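Long-range contacts in pseudouridylate synthase RPUSD4, mitochondrial (Homo sapiens, PDB 5UBA), which catalyses the isomerisation of uridine to pseudouridine in mitochondrial RNAs, including the 16S ribosomal RNA whose modification is required for assembly of a functional mitochondrial ribosome: residues Val112-Pro123 with Leu184-Thr195; His199-Phe207 with Gly215-Asn223. All blocks are in the same frame, centred on the assembly; numbering follows the deposited sequence.

Contact 1 (Val112-Pro123 with Leu184-Thr195); sequences VKKYWAITVHVP and LSSALVELQPIT
Ala117 and Val189 face each other near the middle of two antiparallel strands, 112-120 and 186-193, and exchange a pair of backbone hydrogen bonds, as Tyr115 does with Leu191 and Thr119 with Ala187. Packing is tight on the face these residues share: Ala117 CB lies 3.9 Å from Leu191 CD1, and Val189 CG2 fits against Thr119 CG2 at 3.8 Å. Thr119 OG1, placed between the backbone N and the carbonyl carbon (chi1 61°), donates to His121 O at 2.9 Å, nearly along the C=O axis; Pro123 packs on Ala187 CB and Val189 CG2. The ring of Pro193 lies against Tyr115, CG to CE1 at 3.7 Å. The two strands belong to the mixed sheet of the RluA-family pseudouridine synthase domain, in which strand 252-259 flanks the other edge of 112-120. On the opposite face Ile118 and Leu188 pack on Phe279 of helix 277-285, while Trp116 and Glu190 make a polar pair: Trp116 NE1 donates almost straight (170°) to Glu190 OE2 at 2.9 Å, within the indole plane and on the anti side of the carboxylate. Beyond lies the looser, wetter end. Gln192 is extended, with CG anti to its N (chi1 177°); in one of its two conformers Lys114 NZ donates to Gln192 OE1 at 2.7 Å, and Gln192 NE2 donates to a water that also bridges Lys113 N and Pro193 O. Replacing Gln192 with a leucine would probably deprive that lysine conformer of its acceptor and cost the water one of its three partners. Lys113, bent at chi3, brings NZ over the carbonyl plane of Thr195 O at 3.0 Å.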
loop_
_atom_site.group_PDB
_atom_site.type_symbol
_atom_site.label_atom_id
_atom_site.label_comp_id
_atom_site.label_asym_id
_atom_site.label_seq_id
_atom_site.Cartn_x
_atom_site.Cartn_y
_atom_site.Cartn_z
ATOM N N VAL A 112 -2.848 0.488 13.968
ATOM C CA VAL A 112 -3.787 1.070 13.014
ATOM C C VAL A 112 -2.957 1.396 11.768
ATOM O O VAL A 112 -2.000 2.168 11.865
ATOM C CB VAL A 112 -4.418 2.360 13.546
ATOM C CG1 VAL A 112 -5.281 3.013 12.467
ATOM C CG2 VAL A 112 -5.232 2.090 14.805
ATOM N N LYS A 113 -3.333 0.825 10.631
ATOM C CA LYS A 113 -2.643 1.005 9.349
ATOM C C LYS A 113 -3.600 1.747 8.431
ATOM O O LYS A 113 -4.664 1.210 8.142
ATOM C CB LYS A 113 -2.333 -0.355 8.693
ATOM C CG LYS A 113 -1.400 -1.282 9.457
ATOM C CD LYS A 113 -1.314 -2.690 8.852
ATOM C CE LYS A 113 -2.595 -3.497 8.968
ATOM N NZ LYS A 113 -2.582 -4.783 8.232
ATOM N N LYS A 114 -3.252 2.957 7.991
ATOM C CA LYS A 114 -4.083 3.728 7.053
ATOM C C LYS A 114 -3.337 3.933 5.745
ATOM O O LYS A 114 -2.174 4.313 5.762
ATOM C CB LYS A 114 -4.438 5.099 7.614
ATOM C CG LYS A 114 -5.188 5.108 8.939
ATOM C CD LYS A 114 -6.586 4.531 8.807
ATOM C CE LYS A 114 -7.397 4.815 10.063
ATOM N NZ LYS A 114 -8.824 4.396 9.971
ATOM N N TYR A 115 -4.027 3.700 4.636
ATOM C CA TYR A 115 -3.476 3.882 3.308
ATOM C C TYR A 115 -4.346 4.853 2.565
ATOM O O TYR A 115 -5.540 4.940 2.824
ATOM C CB TYR A 115 -3.424 2.582 2.543
ATOM C CG TYR A 115 -2.446 1.564 3.055
ATOM C CD1 TYR A 115 -2.702 0.878 4.224
ATOM C CD2 TYR A 115 -1.321 1.231 2.305
ATOM C CE1 TYR A 115 -1.827 -0.088 4.690
ATOM C CE2 TYR A 115 -0.431 0.276 2.760
ATOM C CZ TYR A 115 -0.710 -0.391 3.931
ATOM O OH TYR A 115 0.176 -1.360 4.386
ATOM N N TRP A 116 -3.747 5.590 1.654
ATOM C CA TRP A 116 -4.493 6.445 0.732
ATOM C C TRP A 116 -4.276 5.922 -0.667
ATOM O O TRP A 116 -3.145 5.596 -1.067
ATOM C CB TRP A 116 -4.021 7.887 0.821
ATOM C CG TRP A 116 -4.531 8.642 2.025
ATOM C CD1 TRP A 116 -5.190 8.153 3.128
ATOM C CD2 TRP A 116 -4.418 10.041 2.226
ATOM N NE1 TRP A 116 -5.478 9.178 4.008
ATOM C CE2 TRP A 116 -5.005 10.347 3.477
ATOM C CE3 TRP A 116 -3.867 11.074 1.467
ATOM C CZ2 TRP A 116 -5.059 11.643 3.977
ATOM C CZ3 TRP A 116 -3.935 12.374 1.968
ATOM C CH2 TRP A 116 -4.536 12.645 3.196
ATOM N N ALA A 117 -5.362 5.881 -1.454
ATOM C CA ALA A 117 -5.312 5.449 -2.838
ATOM C C ALA A 117 -6.176 6.345 -3.693
ATOM O O ALA A 117 -7.182 6.872 -3.235
ATOM C CB ALA A 117 -5.782 4.026 -2.986
ATOM N N ILE A 118 -5.775 6.515 -4.941
ATOM C CA ILE A 118 -6.677 7.084 -5.951
ATOM C C ILE A 118 -7.285 5.940 -6.695
ATOM O O ILE A 118 -6.582 5.033 -7.147
ATOM C CB ILE A 118 -5.935 7.988 -6.942
ATOM C CG1 ILE A 118 -5.321 9.166 -6.202
ATOM C CG2 ILE A 118 -6.910 8.460 -8.048
ATOM C CD1 ILE A 118 -4.580 10.120 -7.125
ATOM N N THR A 119 -8.610 5.975 -6.831
ATOM C CA THR A 119 -9.354 4.939 -7.522
ATOM C C THR A 119 -9.988 5.492 -8.763
ATOM O O THR A 119 -10.319 6.670 -8.847
ATOM C CB THR A 119 -10.445 4.269 -6.646
ATOM O OG1 THR A 119 -11.408 5.244 -6.232
ATOM C CG2 THR A 119 -9.810 3.637 -5.413
ATOM N N VAL A 120 -10.106 4.606 -9.723
ATOM C CA VAL A 120 -10.868 4.813 -10.935
ATOM C C VAL A 120 -12.307 4.440 -10.517
ATOM O O VAL A 120 -12.531 3.367 -9.958
ATOM C CB VAL A 120 -10.335 3.872 -12.034
ATOM C CG1 VAL A 120 -11.197 3.949 -13.291
ATOM C CG2 VAL A 120 -8.866 4.165 -12.316
ATOM N N HIS A 121 -13.256 5.316 -10.731
ATOM C CA HIS A 121 -14.609 5.153 -10.231
ATOM C C HIS A 121 -14.657 5.433 -8.745
ATOM O O HIS A 121 -13.651 5.319 -8.013
ATOM C CB HIS A 121 -15.242 3.774 -10.524
ATOM C CG HIS A 121 -15.003 3.280 -11.916
ATOM N ND1 HIS A 121 -15.332 4.019 -13.035
ATOM C CD2 HIS A 121 -14.461 2.127 -12.372
ATOM C CE1 HIS A 121 -14.994 3.344 -14.117
ATOM N NE2 HIS A 121 -14.460 2.194 -13.746
ATOM N N VAL A 122 -15.858 5.750 -8.290
ATOM C CA VAL A 122 -16.098 6.193 -6.920
ATOM C C VAL A 122 -16.810 5.086 -6.157
ATOM O O VAL A 122 -17.913 4.670 -6.551
ATOM C CB VAL A 122 -16.971 7.463 -6.903
ATOM C CG1 VAL A 122 -17.206 7.948 -5.477
ATOM C CG2 VAL A 122 -16.369 8.568 -7.770
ATOM N N PRO A 123 -16.235 4.615 -5.041
ATOM C CA PRO A 123 -16.871 3.557 -4.276
ATOM C C PRO A 123 -18.325 3.877 -3.843
ATOM O O PRO A 123 -18.613 4.999 -3.467
ATOM C CB PRO A 123 -15.978 3.439 -3.057
ATOM C CG PRO A 123 -14.623 3.779 -3.584
ATOM C CD PRO A 123 -14.864 4.886 -4.549
ATOM N N LEU A 184 -16.966 12.844 -10.338
ATOM C CA LEU A 184 -17.950 11.880 -10.804
ATOM C C LEU A 184 -17.260 10.602 -11.253
ATOM O O LEU A 184 -17.930 9.603 -11.480
ATOM C CB LEU A 184 -18.788 12.458 -11.948
ATOM C CG LEU A 184 -19.392 13.836 -11.699
ATOM C CD1 LEU A 184 -20.258 14.197 -12.898
ATOM C CD2 LEU A 184 -20.170 13.858 -10.397
ATOM N N SER A 185 -15.924 10.647 -11.380
ATOM C CA SER A 185 -15.178 9.581 -12.034
ATOM C C SER A 185 -13.936 9.063 -11.303
ATOM O O SER A 185 -13.385 8.055 -11.702
ATOM C CB SER A 185 -14.766 10.090 -13.419
ATOM O OG SER A 185 -13.983 11.263 -13.318
ATOM N N SER A 186 -13.472 9.770 -10.284
ATOM C CA SER A 186 -12.269 9.411 -9.520
ATOM C C SER A 186 -12.549 9.603 -8.054
ATOM O O SER A 186 -13.403 10.427 -7.688
ATOM C CB SER A 186 -11.095 10.343 -9.876
ATOM O OG SER A 186 -10.800 10.322 -11.252
ATOM N N ALA A 187 -11.804 8.899 -7.193
ATOM C CA ALA A 187 -11.841 9.173 -5.777
ATOM C C ALA A 187 -10.487 9.070 -5.084
ATOM O O ALA A 187 -9.629 8.317 -5.530
ATOM C CB ALA A 187 -12.827 8.265 -5.096
ATOM N N LEU A 188 -10.301 9.865 -4.038
ATOM C CA LEU A 188 -9.237 9.660 -3.053
ATOM C C LEU A 188 -9.886 8.886 -1.919
ATOM O O LEU A 188 -10.889 9.371 -1.349
ATOM C CB LEU A 188 -8.688 10.988 -2.553
ATOM C CG LEU A 188 -7.664 10.908 -1.416
ATOM C CD1 LEU A 188 -6.431 10.105 -1.817
ATOM C CD2 LEU A 188 -7.288 12.310 -0.929
ATOM N N VAL A 189 -9.333 7.723 -1.587
ATOM C CA VAL A 189 -9.963 6.802 -0.652
ATOM C C VAL A 189 -8.979 6.446 0.460
ATOM O O VAL A 189 -7.838 6.077 0.173
ATOM C CB VAL A 189 -10.435 5.503 -1.341
ATOM C CG1 VAL A 189 -11.219 4.603 -0.386
ATOM C CG2 VAL A 189 -11.253 5.802 -2.601
ATOM N N GLU A 190 -9.438 6.560 1.709
ATOM C CA GLU A 190 -8.683 6.087 2.867
ATOM C C GLU A 190 -9.063 4.641 3.136
ATOM O O GLU A 190 -10.248 4.289 3.179
ATOM C CB GLU A 190 -8.965 6.959 4.095
ATOM C CG GLU A 190 -8.044 6.680 5.286
ATOM C CD GLU A 190 -8.011 7.830 6.325
ATOM O OE1 GLU A 190 -8.964 7.831 7.156
ATOM O OE2 GLU A 190 -7.073 8.728 6.362
ATOM N N LEU A 191 -8.055 3.793 3.290
ATOM C CA LEU A 191 -8.238 2.361 3.475
ATOM C C LEU A 191 -7.579 1.932 4.761
ATOM O O LEU A 191 -6.461 2.372 5.063
ATOM C CB LEU A 191 -7.555 1.640 2.330
ATOM C CG LEU A 191 -8.008 2.066 0.925
ATOM C CD1 LEU A 191 -7.005 1.680 -0.125
ATOM C CD2 LEU A 191 -9.365 1.454 0.668
ATOM N N GLN A 192 -8.232 1.033 5.484
ATOM C CA GLN A 192 -7.636 0.451 6.672
ATOM C C GLN A 192 -7.797 -1.033 6.546
ATOM O O GLN A 192 -8.890 -1.557 6.843
ATOM C CB GLN A 192 -8.254 0.983 7.973
ATOM C CG GLN A 192 -7.634 0.283 9.185
ATOM C CD GLN A 192 -8.069 0.808 10.526
ATOM O OE1 GLN A 192 -8.793 1.791 10.642
ATOM N NE2 GLN A 192 -7.608 0.131 11.572
ATOM N N PRO A 193 -6.727 -1.730 6.135
ATOM C CA PRO A 193 -6.749 -3.191 6.171
ATOM C C PRO A 193 -6.707 -3.607 7.655
ATOM O O PRO A 193 -5.832 -3.146 8.419
ATOM C CB PRO A 193 -5.495 -3.596 5.404
ATOM C CG PRO A 193 -4.568 -2.421 5.551
ATOM C CD PRO A 193 -5.395 -1.194 5.757
ATOM N N ILE A 194 -7.703 -4.374 8.088
ATOM C CA ILE A 194 -7.733 -4.872 9.455
ATOM C C ILE A 194 -6.884 -6.120 9.526
ATOM O O ILE A 194 -6.056 -6.273 10.430
ATOM C CB ILE A 194 -9.176 -5.186 9.905
ATOM C CG1 ILE A 194 -10.059 -3.927 9.789
ATOM C CG2 ILE A 194 -9.169 -5.784 11.308
ATOM C CD1 ILE A 194 -9.619 -2.725 10.601
ATOM N N THR A 195 -7.092 -6.994 8.549
ATOM C CA THR A 195 -6.216 -8.129 8.281
ATOM C C THR A 195 -5.004 -7.666 7.471
ATOM O O THR A 195 -4.830 -6.466 7.239
ATOM C CB THR A 195 -7.001 -9.189 7.524
ATOM O OG1 THR A 195 -7.573 -8.586 6.352
ATOM C CG2 THR A 195 -8.145 -9.734 8.371
HETATM O O HOH W 1 -5.251 -1.523 10.647
HETATM O O HOH W 2 -3.487 -7.063 10.163
HETATM O O HOH W 3 -15.963 6.476 -13.167
HETATM O O HOH W 4 -17.879 6.309 -10.309
#

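Contact 2 (His199-Phe207 with Gly215-Asn223); sequences HQLRVHLSF and GDHKYSDWN. With CA (calcium ion), chain E.
Arg202 grips Asp216 side-on, NE donating to OD2 and NH2 to OD1, both at 2.9 Å and nearly straight (173°). The carboxylate lies at the guanidinium edge but is turned 51° from its plane, so the nitrogens meet its oxygens from above. Asp216 OD1 also accepts Tyr219 N, on the opposite face, in an Asx motif; OD2 takes a water that in turn donates to Arg202 O. Tyr219 is inserted between the helix and its own loop: Val203 CG2 sits over one face, 3.9 Å from the ring centroid in a CH-pi contact, and Lys218 CG covers the other. Its OH pairs with His199 ND1 at 2.6 Å, in the imidazole plane. Ser206 OG points at Tyr219 O, but at 2.4 Å, too short to be taken at face value. In one of its two conformers Ser220 OG donates to Asp216 O. Toward the surface, Phe207 CD1 touches the face of Trp222 at CH2, 3.4 Å away. His217 O, Ser220 O and Asn223 O bind the calcium ion at 2.3, 2.5 and 2.3 Å, and Ala226 O and a water complete a site of main-chain carbonyls, two of them from the ends of the type I beta turn His217-Ser220.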
loop_
_atom_site.group_PDB
_atom_site.type_symbol
_atom_site.label_atom_id
_atom_site.label_comp_id
_atom_site.label_asym_id
_atom_site.label_seq_id
_atom_site.Cartn_x
_atom_site.Cartn_y
_atom_site.Cartn_z
ATOM N N HIS A 199 -1.960 -8.258 -1.142
ATOM C CA HIS A 199 -2.740 -7.504 -2.128
ATOM C C HIS A 199 -4.194 -7.252 -1.743
ATOM O O HIS A 199 -5.006 -6.919 -2.592
ATOM C CB HIS A 199 -2.658 -8.135 -3.519
ATOM C CG HIS A 199 -1.309 -8.035 -4.135
ATOM N ND1 HIS A 199 -0.997 -8.655 -5.322
ATOM C CD2 HIS A 199 -0.188 -7.398 -3.730
ATOM C CE1 HIS A 199 0.259 -8.384 -5.630
ATOM N NE2 HIS A 199 0.774 -7.627 -4.680
ATOM N N GLN A 200 -4.524 -7.334 -0.453
ATOM C CA GLN A 200 -5.930 -7.247 -0.089
ATOM C C GLN A 200 -6.565 -5.922 -0.468
ATOM O O GLN A 200 -7.691 -5.913 -0.891
ATOM C CB GLN A 200 -6.195 -7.603 1.376
ATOM C CG GLN A 200 -5.909 -6.583 2.437
ATOM C CD GLN A 200 -6.534 -7.018 3.757
ATOM O OE1 GLN A 200 -6.051 -7.974 4.352
ATOM N NE2 GLN A 200 -7.600 -6.343 4.209
ATOM N N LEU A 201 -5.866 -4.806 -0.313
ATOM C CA LEU A 201 -6.461 -3.501 -0.674
ATOM C C LEU A 201 -6.783 -3.415 -2.155
ATOM O O LEU A 201 -7.862 -2.926 -2.551
ATOM C CB LEU A 201 -5.570 -2.317 -0.267
ATOM C CG LEU A 201 -5.239 -2.223 1.223
ATOM C CD1 LEU A 201 -4.372 -1.014 1.489
ATOM C CD2 LEU A 201 -6.494 -2.206 2.072
ATOM N N ARG A 202 -5.837 -3.861 -2.968
ATOM C CA ARG A 202 -6.014 -3.844 -4.412
ATOM C C ARG A 202 -7.130 -4.749 -4.870
ATOM O O ARG A 202 -7.930 -4.364 -5.724
ATOM C CB ARG A 202 -4.695 -4.189 -5.103
ATOM C CG ARG A 202 -3.630 -3.140 -4.880
ATOM C CD ARG A 202 -2.260 -3.671 -5.218
ATOM N NE ARG A 202 -2.102 -3.856 -6.645
ATOM C CZ ARG A 202 -1.000 -4.329 -7.220
ATOM N NH1 ARG A 202 0.047 -4.659 -6.472
ATOM N NH2 ARG A 202 -0.942 -4.468 -8.541
ATOM N N VAL A 203 -7.184 -5.946 -4.314
ATOM C CA VAL A 203 -8.193 -6.952 -4.709
ATOM C C VAL A 203 -9.563 -6.537 -4.185
ATOM O O VAL A 203 -10.553 -6.554 -4.928
ATOM C CB VAL A 203 -7.767 -8.351 -4.253
ATOM C CG1 VAL A 203 -8.863 -9.404 -4.477
ATOM C CG2 VAL A 203 -6.484 -8.752 -4.973
ATOM N N HIS A 204 -9.646 -6.097 -2.944
ATOM C CA HIS A 204 -10.938 -5.643 -2.434
ATOM C C HIS A 204 -11.481 -4.441 -3.204
ATOM O O HIS A 204 -12.670 -4.376 -3.512
ATOM C CB HIS A 204 -10.837 -5.332 -0.954
ATOM C CG HIS A 204 -10.974 -6.534 -0.082
ATOM N ND1 HIS A 204 -10.770 -6.476 1.273
ATOM C CD2 HIS A 204 -11.375 -7.798 -0.358
ATOM C CE1 HIS A 204 -11.036 -7.663 1.802
ATOM N NE2 HIS A 204 -11.398 -8.486 0.834
ATOM N N LEU A 205 -10.633 -3.470 -3.536
ATOM C CA LEU A 205 -11.107 -2.309 -4.303
ATOM C C LEU A 205 -11.527 -2.686 -5.730
ATOM O O LEU A 205 -12.580 -2.247 -6.211
ATOM C CB LEU A 205 -10.026 -1.223 -4.361
ATOM C CG LEU A 205 -9.946 -0.301 -3.164
ATOM C CD1 LEU A 205 -8.664 0.514 -3.198
ATOM C CD2 LEU A 205 -11.145 0.628 -3.078
ATOM N N SER A 206 -10.704 -3.477 -6.417
ATOM C CA SER A 206 -10.962 -3.800 -7.826
ATOM C C SER A 206 -12.140 -4.747 -7.954
ATOM O O SER A 206 -13.084 -4.442 -8.678
ATOM C CB SER A 206 -9.740 -4.396 -8.499
ATOM O OG SER A 206 -10.071 -4.597 -9.861
ATOM N N PHE A 207 -12.094 -5.865 -7.249
ATOM C CA PHE A 207 -13.091 -6.922 -7.441
ATOM C C PHE A 207 -14.296 -6.711 -6.538
ATOM O O PHE A 207 -15.430 -7.009 -6.954
ATOM C CB PHE A 207 -12.450 -8.287 -7.207
ATOM C CG PHE A 207 -11.381 -8.635 -8.199
ATOM C CD1 PHE A 207 -11.673 -8.718 -9.552
ATOM C CD2 PHE A 207 -10.094 -8.898 -7.792
ATOM C CE1 PHE A 207 -10.687 -9.043 -10.480
ATOM C CE2 PHE A 207 -9.097 -9.222 -8.715
ATOM C CZ PHE A 207 -9.391 -9.283 -10.056
ATOM N N GLY A 215 -3.467 3.043 -11.897
ATOM C CA GLY A 215 -2.198 2.398 -12.160
ATOM C C GLY A 215 -2.159 0.928 -11.879
ATOM O O GLY A 215 -1.135 0.322 -12.070
ATOM N N ASP A 216 -3.270 0.341 -11.419
ATOM C CA ASP A 216 -3.283 -1.078 -11.114
ATOM C C ASP A 216 -3.587 -1.902 -12.368
ATOM O O ASP A 216 -4.689 -2.394 -12.546
ATOM C CB ASP A 216 -4.262 -1.420 -9.986
ATOM C CG ASP A 216 -3.957 -2.757 -9.370
ATOM O OD1 ASP A 216 -3.245 -3.579 -10.002
ATOM O OD2 ASP A 216 -4.361 -2.976 -8.205
ATOM N N HIS A 217 -2.570 -2.053 -13.189
ATOM C CA HIS A 217 -2.747 -2.797 -14.436
ATOM C C HIS A 217 -3.112 -4.242 -14.159
ATOM O O HIS A 217 -4.043 -4.803 -14.816
ATOM C CB HIS A 217 -1.501 -2.636 -15.292
ATOM C CG HIS A 217 -1.123 -1.208 -15.434
ATOM N ND1 HIS A 217 -1.961 -0.291 -16.017
ATOM C CD2 HIS A 217 -0.083 -0.504 -14.931
ATOM C CE1 HIS A 217 -1.414 0.908 -15.944
ATOM N NE2 HIS A 217 -0.284 0.811 -15.262
ATOM N N LYS A 218 -2.474 -4.848 -13.155
ATOM C CA LYS A 218 -2.685 -6.254 -12.819
ATOM C C LYS A 218 -4.130 -6.562 -12.468
ATOM O O LYS A 218 -4.703 -7.553 -12.941
ATOM C CB LYS A 218 -1.759 -6.656 -11.668
ATOM C CG LYS A 218 -1.939 -8.091 -11.178
ATOM C CD LYS A 218 -0.977 -8.461 -10.074
ATOM C CE LYS A 218 0.444 -8.659 -10.574
ATOM N NZ LYS A 218 1.341 -8.879 -9.404
ATOM N N TYR A 219 -4.735 -5.725 -11.643
ATOM C CA TYR A 219 -6.070 -6.016 -11.147
ATOM C C TYR A 219 -7.219 -5.300 -11.854
ATOM O O TYR A 219 -8.357 -5.379 -11.373
ATOM C CB TYR A 219 -6.077 -5.810 -9.628
ATOM C CG TYR A 219 -5.227 -6.834 -8.892
ATOM C CD1 TYR A 219 -5.535 -8.199 -8.942
ATOM C CD2 TYR A 219 -4.111 -6.466 -8.152
ATOM C CE1 TYR A 219 -4.769 -9.137 -8.261
ATOM C CE2 TYR A 219 -3.343 -7.389 -7.476
ATOM C CZ TYR A 219 -3.671 -8.725 -7.512
ATOM O OH TYR A 219 -2.894 -9.649 -6.847
ATOM N N SER A 220 -6.958 -4.675 -13.005
ATOM C CA SER A 220 -7.981 -3.959 -13.773
ATOM C C SER A 220 -8.468 -4.716 -15.023
ATOM O O SER A 220 -7.681 -5.388 -15.731
ATOM C CB SER A 220 -7.468 -2.582 -14.182
ATOM O OG SER A 220 -7.236 -1.739 -13.064
ATOM N N ASP A 221 -9.774 -4.581 -15.276
ATOM C CA ASP A 221 -10.416 -5.040 -16.512
ATOM C C ASP A 221 -10.345 -6.542 -16.742
ATOM O O ASP A 221 -10.451 -6.998 -17.891
ATOM C CB ASP A 221 -9.861 -4.241 -17.710
ATOM C CG ASP A 221 -9.766 -2.758 -17.418
ATOM O OD1 ASP A 221 -10.812 -2.149 -17.107
ATOM O OD2 ASP A 221 -8.645 -2.194 -17.452
ATOM N N TRP A 222 -10.232 -7.324 -15.662
ATOM C CA TRP A 222 -10.180 -8.788 -15.747
ATOM C C TRP A 222 -9.149 -9.292 -16.751
ATOM O O TRP A 222 -9.376 -10.274 -17.469
ATOM C CB TRP A 222 -11.580 -9.334 -16.073
ATOM C CG TRP A 222 -12.610 -8.866 -15.093
ATOM C CD1 TRP A 222 -13.370 -7.738 -15.186
ATOM C CD2 TRP A 222 -12.955 -9.484 -13.842
ATOM N NE1 TRP A 222 -14.183 -7.623 -14.082
ATOM C CE2 TRP A 222 -13.954 -8.680 -13.241
ATOM C CE3 TRP A 222 -12.539 -10.651 -13.187
ATOM C CZ2 TRP A 222 -14.547 -9.001 -12.005
ATOM C CZ3 TRP A 222 -13.129 -10.973 -11.951
ATOM C CH2 TRP A 222 -14.125 -10.144 -11.380
ATOM N N ASN A 223 -8.000 -8.610 -16.791
ATOM C CA ASN A 223 -6.896 -9.016 -17.640
ATOM C C ASN A 223 -5.603 -8.508 -17.031
ATOM O O ASN A 223 -5.299 -7.315 -17.146
ATOM C CB ASN A 223 -7.040 -8.476 -19.069
ATOM C CG ASN A 223 -5.960 -9.030 -19.980
ATOM O OD1 ASN A 223 -4.959 -9.550 -19.504
ATOM N ND2 ASN A 223 -6.178 -8.954 -21.290
HETATM CA CA CA E . -5.357 -5.096 -16.670
HETATM O O HOH W 5 -6.827 -2.049 -7.379
HETATM O O HOH W 6 -6.580 -3.926 -18.266
#

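In the fold
Contacts 1 and 2 lie in series along the chain: strand 186-193 is followed, after a short connection, by helix 200-209, and the centres of the contacts are 12 Å apart. The helix is laid over the sheet: Leu191 CD1 meets Leu205 CD1 at 3.7 Å, and Tyr115 CG meets Leu201 CD1 at 3.6 Å. At the connection, Thr195 OG1 and Gln200 OE1, 2.6 Å apart, probably share a hydrogen bond. Both contacts approach Asp83, the active-site aspartate inferred by similarity, whose side chain is about 3 Å from that of His199 and about 7 Å from that of Tyr115. The calcium ion is bound by the 215-223 loop of contact 2, about 11 Å from the side chain of Val120 in contact 1.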